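Local atomic coordinates of uncharacterized protein (Bombyx mori, PDB entry 5AZ0), a protein that probably catalyses the NADPH-dependent reduction of aldehydes and ketones, as a silkworm member of the aldo-keto reductase family. Residues K104-Y109 against L135-M140; Y60-G65 against E91-R96; R253-T258 against F291-D296. One frame throughout, in Å; residues are numbered along the deposited sequence.

Contact 1 (K104-Y109 against L135-M140); sequences KVWQHY and LMHWPM
Lys104 and Leu135 lie in register on neighbouring parallel strands, their side chains running side by side. Two backbone bonds join the segments: Val105 N to Leu135 O at 2.9 Å, and His137 N to Val105 O at 3.0 Å. Beyond the strand ends the contact becomes aromatic. The His137 imidazole, with CG roughly anti to its backbone N (chi1 -151°), enters between two partners. Lys104 CD makes a CH-pi contact over one face, 3.7 Å from the ring centroid, while CE3 and CZ3 of Trp106 meet the other face edge-on, with the planes at 85°. Trp138 in turn presents its edge to the Trp106 face in an offset edge-to-face pair. Gln107 bends back so that NE2 covers a face of Trp106 and OE1 lies 3.3 Å from Trp138 CD1, at that ring's edge. Water fills in the polar contacts: one molecule is hydrogen-bonded to His137 ND1 at 2.9 Å, in the ring plane, and another accepts from Trp138 N. Lys104 NZ forms a salt bridge with Asp70 and hydrogen bonds with Tyr75 and Gln197; Asp70, Tyr75, Lys104 and His137 match the family's Asp-Tyr-Lys-His catalytic tetrad, at the C-terminal mouth of the (beta/alpha)8 barrel.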
loop_
_atom_site.group_PDB
_atom_site.type_symbol
_atom_site.label_atom_id
_atom_site.label_comp_id
_atom_site.label_asym_id
_atom_site.label_seq_id
_atom_site.Cartn_x
_atom_site.Cartn_y
_atom_site.Cartn_z
ATOM N N LYS A 104 -0.543 -3.646 -9.014
ATOM C CA LYS A 104 -0.772 -2.238 -9.326
ATOM C C LYS A 104 -0.270 -1.913 -10.751
ATOM O O LYS A 104 0.687 -2.514 -11.201
ATOM C CB LYS A 104 -0.176 -1.287 -8.285
ATOM C CG LYS A 104 -0.409 -1.681 -6.849
ATOM C CD LYS A 104 0.343 -0.760 -5.893
ATOM C CE LYS A 104 0.360 -1.479 -4.547
ATOM N NZ LYS A 104 1.211 -0.848 -3.554
ATOM N N VAL A 105 -0.993 -1.034 -11.431
ATOM C CA VAL A 105 -0.766 -0.646 -12.837
ATOM C C VAL A 105 -0.155 0.750 -12.769
ATOM O O VAL A 105 -0.781 1.737 -12.164
ATOM C CB VAL A 105 -2.117 -0.528 -13.549
ATOM C CG1 VAL A 105 -2.010 0.069 -14.962
ATOM C CG2 VAL A 105 -2.750 -1.916 -13.625
ATOM N N TRP A 106 0.974 0.903 -13.452
ATOM C CA TRP A 106 1.726 2.136 -13.438
ATOM C C TRP A 106 1.262 3.153 -14.474
ATOM O O TRP A 106 0.318 2.893 -15.285
ATOM C CB TRP A 106 3.216 1.760 -13.624
ATOM C CG TRP A 106 4.285 2.771 -13.218
ATOM C CD1 TRP A 106 5.151 3.412 -14.072
ATOM C CD2 TRP A 106 4.648 3.200 -11.896
ATOM N NE1 TRP A 106 6.009 4.227 -13.368
ATOM C CE2 TRP A 106 5.751 4.117 -12.037
ATOM C CE3 TRP A 106 4.161 2.936 -10.627
ATOM C CZ2 TRP A 106 6.349 4.743 -10.955
ATOM C CZ3 TRP A 106 4.754 3.540 -9.525
ATOM C CH2 TRP A 106 5.847 4.444 -9.686
ATOM N N GLN A 107 1.955 4.312 -14.493
ATOM C CA GLN A 107 1.472 5.586 -15.107
ATOM C C GLN A 107 1.412 5.558 -16.585
ATOM O O GLN A 107 0.578 6.274 -17.196
ATOM C CB GLN A 107 2.337 6.795 -14.685
ATOM C CG GLN A 107 2.065 7.279 -13.261
ATOM C CD GLN A 107 2.473 6.315 -12.162
ATOM O OE1 GLN A 107 1.704 5.439 -11.803
ATOM N NE2 GLN A 107 3.623 6.517 -11.568
ATOM N N HIS A 108 2.199 4.653 -17.189
ATOM C CA HIS A 108 2.119 4.498 -18.667
ATOM C C HIS A 108 1.099 3.562 -19.198
ATOM O O HIS A 108 0.966 3.423 -20.431
ATOM C CB HIS A 108 3.495 4.241 -19.277
ATOM C CG HIS A 108 4.158 2.990 -18.828
ATOM N ND1 HIS A 108 4.546 2.782 -17.535
ATOM C CD2 HIS A 108 4.595 1.909 -19.528
ATOM C CE1 HIS A 108 5.179 1.622 -17.445
ATOM N NE2 HIS A 108 5.242 1.090 -18.644
ATOM N N TYR A 109 0.265 2.995 -18.320
ATOM C CA TYR A 109 -0.775 2.058 -18.813
ATOM C C TYR A 109 -2.150 2.619 -18.455
ATOM O O TYR A 109 -2.993 1.923 -17.838
ATOM C CB TYR A 109 -0.454 0.628 -18.195
ATOM C CG TYR A 109 0.674 -0.076 -18.894
ATOM C CD1 TYR A 109 0.481 -0.625 -20.136
ATOM C CD2 TYR A 109 1.946 -0.170 -18.366
ATOM C CE1 TYR A 109 1.510 -1.210 -20.846
ATOM C CE2 TYR A 109 3.002 -0.814 -19.081
ATOM C CZ TYR A 109 2.773 -1.306 -20.303
ATOM O OH TYR A 109 3.754 -1.956 -21.032
ATOM N N LEU A 135 -4.818 -2.072 -8.188
ATOM C CA LEU A 135 -4.878 -0.618 -8.038
ATOM C C LEU A 135 -4.302 0.178 -9.203
ATOM O O LEU A 135 -3.330 -0.221 -9.855
ATOM C CB LEU A 135 -4.112 -0.187 -6.794
ATOM C CG LEU A 135 -4.375 -0.963 -5.520
ATOM C CD1 LEU A 135 -3.459 -0.513 -4.370
ATOM C CD2 LEU A 135 -5.835 -0.845 -5.109
ATOM N N MET A 136 -4.905 1.334 -9.407
ATOM C CA MET A 136 -4.303 2.430 -10.114
ATOM C C MET A 136 -3.249 3.047 -9.262
ATOM O O MET A 136 -3.511 3.649 -8.198
ATOM C CB MET A 136 -5.374 3.402 -10.590
ATOM C CG MET A 136 -4.844 4.371 -11.686
ATOM S SD MET A 136 -5.997 5.697 -12.110
ATOM C CE MET A 136 -7.610 4.894 -12.205
ATOM N N HIS A 137 -1.974 2.754 -9.599
ATOM C CA HIS A 137 -0.863 3.099 -8.715
ATOM C C HIS A 137 -0.808 4.622 -8.409
ATOM O O HIS A 137 -0.623 4.991 -7.281
ATOM C CB HIS A 137 0.438 2.616 -9.289
ATOM C CG HIS A 137 1.468 2.298 -8.279
ATOM N ND1 HIS A 137 2.344 1.248 -8.442
ATOM C CD2 HIS A 137 1.758 2.852 -7.084
ATOM C CE1 HIS A 137 3.141 1.181 -7.388
ATOM N NE2 HIS A 137 2.796 2.130 -6.536
ATOM N N TRP A 138 -1.023 5.451 -9.435
ATOM C CA TRP A 138 -1.143 6.908 -9.281
ATOM C C TRP A 138 -2.160 7.409 -10.225
ATOM O O TRP A 138 -2.426 6.768 -11.236
ATOM C CB TRP A 138 0.167 7.640 -9.584
ATOM C CG TRP A 138 1.205 7.315 -8.625
ATOM C CD1 TRP A 138 1.984 6.213 -8.620
ATOM C CD2 TRP A 138 1.611 8.103 -7.485
ATOM N NE1 TRP A 138 2.888 6.266 -7.549
ATOM C CE2 TRP A 138 2.645 7.402 -6.827
ATOM C CE3 TRP A 138 1.219 9.346 -6.982
ATOM C CZ2 TRP A 138 3.265 7.880 -5.673
ATOM C CZ3 TRP A 138 1.831 9.833 -5.808
ATOM C CH2 TRP A 138 2.840 9.097 -5.168
ATOM N N PRO A 139 -2.755 8.581 -9.922
ATOM C CA PRO A 139 -3.775 9.151 -10.780
ATOM C C PRO A 139 -3.211 9.796 -12.090
ATOM O O PRO A 139 -3.977 10.051 -13.057
ATOM C CB PRO A 139 -4.476 10.168 -9.842
ATOM C CG PRO A 139 -3.464 10.524 -8.864
ATOM C CD PRO A 139 -2.632 9.308 -8.644
ATOM N N MET A 140 -1.908 10.040 -12.141
ATOM C CA MET A 140 -1.280 10.658 -13.343
ATOM C C MET A 140 -1.121 9.603 -14.463
ATOM O O MET A 140 -0.967 8.401 -14.200
ATOM C CB MET A 140 0.082 11.276 -13.034
ATOM C CG MET A 140 0.094 12.197 -11.847
ATOM S SD MET A 140 0.436 11.436 -10.265
ATOM C CE MET A 140 2.056 10.691 -10.357
HETATM O O HOH W 1 2.930 -0.476 -10.727
HETATM O O HOH W 2 -0.627 4.441 -12.364
#

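Contact 2 (Y60-G65 against E91-R96); sequences YAIDIG and EGVVRR
Asp63 and Val93 bring the two backbones nearest, with their CA atoms 6.6 Å apart, where the last turn of helix 51-64 passes the loop that follows helix 78-90; no hydrogen bond crosses. The apolar part centres on Ile62, whose CG2 branch meets one methyl from each of two consecutive valines: Val93 CG1 at 4.0 Å and Val94 CG1, likewise at 4.0 Å. Ile62 CG2 lies anti to the backbone N, which turns this branch toward the two valines. Val94 comes across Ile62 at about a right angle and is buried, with Lys88, Ile89 and Leu99 also around it. Both segments carry a helix C-terminus of the Schellman type, each turned by a glycine with positive phi, Gly65 (129°) and Gly92 (78°), so the contact joins the ends of two successive barrel helices. In the first, Tyr66 N bonds back to Ala61 O, and Gly65 N makes a weak bond to Ile62 O. Toward solvent the chemistry turns polar. Asp63 OD1 sits 3.8 Å from Val93 CG2, and it faces Glu91 OE1 at 4.5 Å, a pair of like charges. Lys88, from the last turns of helix 78-90, forms salt bridges with both carboxylates through its NZ, which probably offsets their mutual repulsion.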
loop_
_atom_site.group_PDB
_atom_site.type_symbol
_atom_site.label_atom_id
_atom_site.label_comp_id
_atom_site.label_asym_id
_atom_site.label_seq_id
_atom_site.Cartn_x
_atom_site.Cartn_y
_atom_site.Cartn_z
ATOM N N TYR A 60 8.668 -16.917 5.674
ATOM C CA TYR A 60 8.425 -16.888 7.138
ATOM C C TYR A 60 7.048 -16.242 7.460
ATOM O O TYR A 60 6.199 -16.798 8.223
ATOM C CB TYR A 60 9.632 -16.125 7.828
ATOM C CG TYR A 60 9.447 -15.925 9.315
ATOM C CD1 TYR A 60 9.628 -16.987 10.236
ATOM C CD2 TYR A 60 9.001 -14.685 9.833
ATOM C CE1 TYR A 60 9.416 -16.790 11.610
ATOM C CE2 TYR A 60 8.782 -14.500 11.193
ATOM C CZ TYR A 60 8.987 -15.530 12.089
ATOM O OH TYR A 60 8.780 -15.261 13.444
ATOM N N ALA A 61 6.787 -15.073 6.834
ATOM C CA ALA A 61 5.468 -14.349 7.100
ATOM C C ALA A 61 4.331 -15.237 6.842
ATOM O O ALA A 61 3.413 -15.375 7.680
ATOM C CB ALA A 61 5.356 -13.091 6.258
ATOM N N ILE A 62 4.383 -15.934 5.698
ATOM C CA ILE A 62 3.288 -16.883 5.418
ATOM C C ILE A 62 3.212 -18.046 6.443
ATOM O O ILE A 62 2.116 -18.463 6.851
ATOM C CB ILE A 62 3.400 -17.382 3.949
ATOM C CG1 ILE A 62 3.163 -16.201 2.977
ATOM C CG2 ILE A 62 2.393 -18.467 3.663
ATOM C CD1 ILE A 62 3.641 -16.384 1.546
ATOM N N ASP A 63 4.377 -18.584 6.841
ATOM C CA ASP A 63 4.426 -19.675 7.871
ATOM C C ASP A 63 3.812 -19.191 9.125
ATOM O O ASP A 63 2.991 -19.900 9.676
ATOM C CB ASP A 63 5.865 -20.137 8.213
ATOM C CG ASP A 63 6.564 -20.835 7.049
ATOM O OD1 ASP A 63 5.885 -21.475 6.250
ATOM O OD2 ASP A 63 7.774 -20.706 6.883
ATOM N N ILE A 64 4.139 -17.966 9.584
ATOM C CA ILE A 64 3.473 -17.546 10.877
ATOM C C ILE A 64 2.028 -17.096 10.798
ATOM O O ILE A 64 1.378 -16.989 11.855
ATOM C CB ILE A 64 4.269 -16.503 11.699
ATOM C CG1 ILE A 64 4.358 -15.134 11.001
ATOM C CG2 ILE A 64 5.686 -17.036 11.960
ATOM C CD1 ILE A 64 5.064 -14.056 11.820
ATOM N N GLY A 65 1.517 -16.815 9.581
ATOM C CA GLY A 65 0.089 -16.452 9.404
ATOM C C GLY A 65 -0.267 -15.177 8.595
ATOM O O GLY A 65 -1.394 -14.792 8.558
ATOM N N GLU A 91 4.101 -26.678 -0.471
ATOM C CA GLU A 91 4.343 -27.133 0.907
ATOM C C GLU A 91 3.070 -27.424 1.691
ATOM O O GLU A 91 3.129 -28.013 2.751
ATOM C CB GLU A 91 5.188 -26.122 1.686
ATOM C CG GLU A 91 6.592 -25.879 1.130
ATOM C CD GLU A 91 7.248 -24.630 1.723
ATOM O OE1 GLU A 91 6.794 -24.204 2.818
ATOM O OE2 GLU A 91 8.200 -24.083 1.117
ATOM N N GLY A 92 1.903 -27.013 1.213
ATOM C CA GLY A 92 0.654 -27.191 1.984
ATOM C C GLY A 92 0.463 -26.184 3.124
ATOM O O GLY A 92 -0.489 -26.303 3.908
ATOM N N VAL A 93 1.309 -25.158 3.175
ATOM C CA VAL A 93 1.153 -24.087 4.162
ATOM C C VAL A 93 -0.110 -23.272 3.914
ATOM O O VAL A 93 -0.852 -22.999 4.840
ATOM C CB VAL A 93 2.350 -23.172 4.193
ATOM C CG1 VAL A 93 2.157 -22.119 5.296
ATOM C CG2 VAL A 93 3.622 -23.988 4.452
ATOM N N VAL A 94 -0.370 -22.920 2.656
ATOM C CA VAL A 94 -1.661 -22.284 2.267
ATOM C C VAL A 94 -2.203 -22.827 0.968
ATOM O O VAL A 94 -1.472 -23.458 0.206
ATOM C CB VAL A 94 -1.455 -20.765 2.039
ATOM C CG1 VAL A 94 -1.238 -20.086 3.358
ATOM C CG2 VAL A 94 -0.282 -20.470 1.117
ATOM N N ARG A 95 -3.467 -22.562 0.739
ATOM C CA ARG A 95 -4.131 -22.656 -0.559
ATOM C C ARG A 95 -4.202 -21.205 -1.150
ATOM O O ARG A 95 -4.218 -20.205 -0.384
ATOM C CB ARG A 95 -5.578 -23.168 -0.401
ATOM C CG ARG A 95 -5.767 -24.690 -0.151
ATOM C CD ARG A 95 -7.251 -25.114 -0.144
ATOM N NE ARG A 95 -7.874 -24.555 1.066
ATOM C CZ ARG A 95 -8.811 -23.589 1.126
ATOM N NH1 ARG A 95 -9.364 -23.031 0.032
ATOM N NH2 ARG A 95 -9.225 -23.179 2.329
ATOM N N ARG A 96 -4.260 -21.110 -2.482
ATOM C CA ARG A 96 -4.388 -19.818 -3.186
ATOM C C ARG A 96 -5.465 -18.979 -2.530
ATOM O O ARG A 96 -5.248 -17.814 -2.254
ATOM C CB ARG A 96 -4.716 -20.028 -4.687
ATOM C CG ARG A 96 -5.318 -18.811 -5.452
ATOM C CD ARG A 96 -4.273 -17.760 -5.542
ATOM N NE ARG A 96 -4.713 -16.451 -6.081
ATOM C CZ ARG A 96 -4.995 -15.379 -5.343
ATOM N NH1 ARG A 96 -5.091 -15.457 -4.014
ATOM N NH2 ARG A 96 -5.254 -14.263 -5.940
#

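Contact 3 (R253-T258 against F291-D296)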
loop_
_atom_site.group_PDB
_atom_site.type_symbol
_atom_site.label_atom_id
_atom_site.label_comp_id
_atom_site.label_asym_id
_atom_site.label_seq_id
_atom_site.Cartn_x
_atom_site.Cartn_y
_atom_site.Cartn_z
ATOM N N ARG A 253 5.257 0.818 27.310
ATOM C CA ARG A 253 5.288 0.113 28.619
ATOM C C ARG A 253 3.886 -0.063 29.151
ATOM O O ARG A 253 3.540 -1.099 29.713
ATOM C CB ARG A 253 6.157 0.829 29.656
ATOM C CG ARG A 253 7.651 0.844 29.338
ATOM C CD ARG A 253 8.419 1.545 30.471
ATOM N NE ARG A 253 8.150 2.995 30.508
ATOM C CZ ARG A 253 8.897 3.958 29.933
ATOM N NH1 ARG A 253 10.028 3.684 29.263
ATOM N NH2 ARG A 253 8.511 5.238 30.039
ATOM N N LYS A 254 3.031 0.917 28.965
ATOM C CA LYS A 254 1.684 0.737 29.466
ATOM C C LYS A 254 0.957 -0.493 28.940
ATOM O O LYS A 254 0.293 -1.180 29.690
ATOM C CB LYS A 254 0.878 2.002 29.221
ATOM C CG LYS A 254 -0.542 1.931 29.680
ATOM C CD LYS A 254 -1.212 3.281 29.456
ATOM C CE LYS A 254 -2.700 3.125 29.696
ATOM N NZ LYS A 254 -3.376 4.419 29.456
ATOM N N TYR A 255 1.050 -0.784 27.650
ATOM C CA TYR A 255 0.284 -1.931 27.082
ATOM C C TYR A 255 1.190 -3.103 26.725
ATOM O O TYR A 255 0.709 -4.151 26.295
ATOM C CB TYR A 255 -0.510 -1.511 25.854
ATOM C CG TYR A 255 -1.439 -0.344 26.046
ATOM C CD1 TYR A 255 -2.724 -0.510 26.500
ATOM C CD2 TYR A 255 -1.010 0.926 25.758
ATOM C CE1 TYR A 255 -3.589 0.585 26.646
ATOM C CE2 TYR A 255 -1.831 2.026 25.909
ATOM C CZ TYR A 255 -3.128 1.858 26.334
ATOM O OH TYR A 255 -3.916 3.001 26.416
ATOM N N GLY A 256 2.490 -2.924 26.894
ATOM C CA GLY A 256 3.421 -4.040 26.825
ATOM C C GLY A 256 3.851 -4.284 25.408
ATOM O O GLY A 256 3.883 -5.409 24.963
ATOM N N LYS A 257 4.206 -3.205 24.712
ATOM C CA LYS A 257 4.427 -3.235 23.284
ATOM C C LYS A 257 5.572 -2.363 22.957
ATOM O O LYS A 257 5.848 -1.406 23.659
ATOM C CB LYS A 257 3.177 -2.687 22.540
ATOM C CG LYS A 257 1.912 -3.527 22.642
ATOM C CD LYS A 257 2.064 -4.937 22.016
ATOM C CE LYS A 257 0.847 -5.782 22.398
ATOM N NZ LYS A 257 0.591 -7.016 21.618
ATOM N N THR A 258 6.175 -2.611 21.816
ATOM C CA THR A 258 7.164 -1.706 21.294
ATOM C C THR A 258 6.552 -0.433 20.613
ATOM O O THR A 258 5.332 -0.279 20.448
ATOM C CB THR A 258 8.061 -2.437 20.293
ATOM O OG1 THR A 258 7.364 -2.639 19.046
ATOM C CG2 THR A 258 8.547 -3.819 20.870
ATOM N N PHE A 291 -2.836 -6.803 17.722
ATOM C CA PHE A 291 -4.293 -6.832 17.628
ATOM C C PHE A 291 -5.003 -7.090 18.980
ATOM O O PHE A 291 -6.214 -6.939 19.078
ATOM C CB PHE A 291 -4.697 -7.845 16.541
ATOM C CG PHE A 291 -4.099 -7.533 15.204
ATOM C CD1 PHE A 291 -4.538 -6.417 14.472
ATOM C CD2 PHE A 291 -3.075 -8.310 14.681
ATOM C CE1 PHE A 291 -3.970 -6.127 13.242
ATOM C CE2 PHE A 291 -2.517 -8.019 13.442
ATOM C CZ PHE A 291 -2.955 -6.921 12.733
ATOM N N ASP A 292 -4.216 -7.342 20.024
ATOM C CA ASP A 292 -4.691 -7.716 21.348
ATOM C C ASP A 292 -4.655 -6.541 22.354
ATOM O O ASP A 292 -4.512 -6.772 23.544
ATOM C CB ASP A 292 -3.803 -8.864 21.870
ATOM C CG ASP A 292 -2.363 -8.478 21.936
ATOM O OD1 ASP A 292 -2.041 -7.335 21.550
ATOM O OD2 ASP A 292 -1.522 -9.309 22.345
ATOM N N PHE A 293 -4.760 -5.291 21.908
ATOM C CA PHE A 293 -4.724 -4.170 22.852
ATOM C C PHE A 293 -5.533 -3.002 22.329
ATOM O O PHE A 293 -5.620 -2.813 21.138
ATOM C CB PHE A 293 -3.268 -3.812 23.261
ATOM C CG PHE A 293 -2.470 -3.017 22.242
ATOM C CD1 PHE A 293 -1.851 -3.649 21.158
ATOM C CD2 PHE A 293 -2.213 -1.648 22.435
ATOM C CE1 PHE A 293 -1.056 -2.926 20.272
ATOM C CE2 PHE A 293 -1.432 -0.906 21.532
ATOM C CZ PHE A 293 -0.872 -1.540 20.433
ATOM N N GLN A 294 -6.170 -2.272 23.234
ATOM C CA GLN A 294 -7.050 -1.160 22.913
ATOM C C GLN A 294 -6.349 0.061 23.509
ATOM O O GLN A 294 -6.026 0.056 24.694
ATOM C CB GLN A 294 -8.424 -1.419 23.533
ATOM C CG GLN A 294 -9.544 -0.451 23.142
ATOM C CD GLN A 294 -10.126 -0.707 21.747
ATOM O OE1 GLN A 294 -10.151 -1.850 21.262
ATOM N NE2 GLN A 294 -10.601 0.359 21.095
ATOM N N LEU A 295 -6.019 1.053 22.675
ATOM C CA LEU A 295 -5.433 2.305 23.140
ATOM C C LEU A 295 -6.566 3.109 23.725
ATOM O O LEU A 295 -7.649 3.215 23.102
ATOM C CB LEU A 295 -4.716 3.079 22.025
ATOM C CG LEU A 295 -3.411 2.457 21.540
ATOM C CD1 LEU A 295 -3.184 2.742 20.049
ATOM C CD2 LEU A 295 -2.158 2.895 22.286
ATOM N N ASP A 296 -6.361 3.664 24.931
ATOM C CA ASP A 296 -7.462 4.428 25.574
ATOM C C ASP A 296 -7.451 5.875 25.089
ATOM O O ASP A 296 -6.536 6.292 24.365
ATOM C CB ASP A 296 -7.479 4.282 27.116
ATOM C CG ASP A 296 -6.278 4.899 27.784
ATOM O OD1 ASP A 296 -5.758 5.944 27.311
ATOM O OD2 ASP A 296 -5.856 4.291 28.770
#
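The Tyr255 ring lies across the chain from Phe293 to Asp296. On the packed side, Tyr255 CB touches Phe293 CD2 at 3.8 Å, and the two rings stand oblique to each other with their planes at 42°. Further along the same ring, CE2 meets Leu295 CD2 at 3.7 Å; Leu295 itself is buried against Val300 and Leu303 of helix 297-304. Lys257 adds its aliphatic part: bent at chi2 (-63°), the chain passes over a face of Phe293, CG lying 4.0 Å from the ring centroid in a CH-pi contact. The looser, solvent side consists of charged ends. Lys257 NZ forms a salt bridge with Asp292 OD1 through its syn lone pair at 2.7 Å and also bonds Ser289 O. At the other extremity the extended Lys254 chain carries NZ into a salt bridge with Asp296 OD2 at 2.6 Å, on its syn side but tilted from the carboxylate plane, and a second with Asp299. At this same end, Asp296 N donates to Tyr255 OH at 2.9 Å with an N-H...O angle of 168°, and the phenol oxygen is also hydrogen-bonded to Asp299. Asp296 is the N-cap of helix 297-304, its OD1 receiving Asp299 N. The helix N-terminus probably favours the ionised Asp296 carboxylate, while one ammonium group, divided between Asp296 and Asp299, probably also offsets their repulsion.

Contact 1 is wholly buried, whereas contact 2 is partly buried at the periphery and contact 3 lies on the surface; contacts 1 and 3 fall on opposite sides of the chain's centre. Contact 1 joins two strands of one beta-alpha-beta unit, while the other two each set the end of a helix against a loop. Contact 2 leads toward contact 1 along the chain, because the loop 91-96 precedes strand 100-105, which ends in the first segment of contact 1. Their chemistry follows their place: aromatic rings and bound water within the fold, methyl packing beside two carboxylates that share one lysine in contact 2, and lysine–aspartate pairs flanking aromatic packing in contact 3.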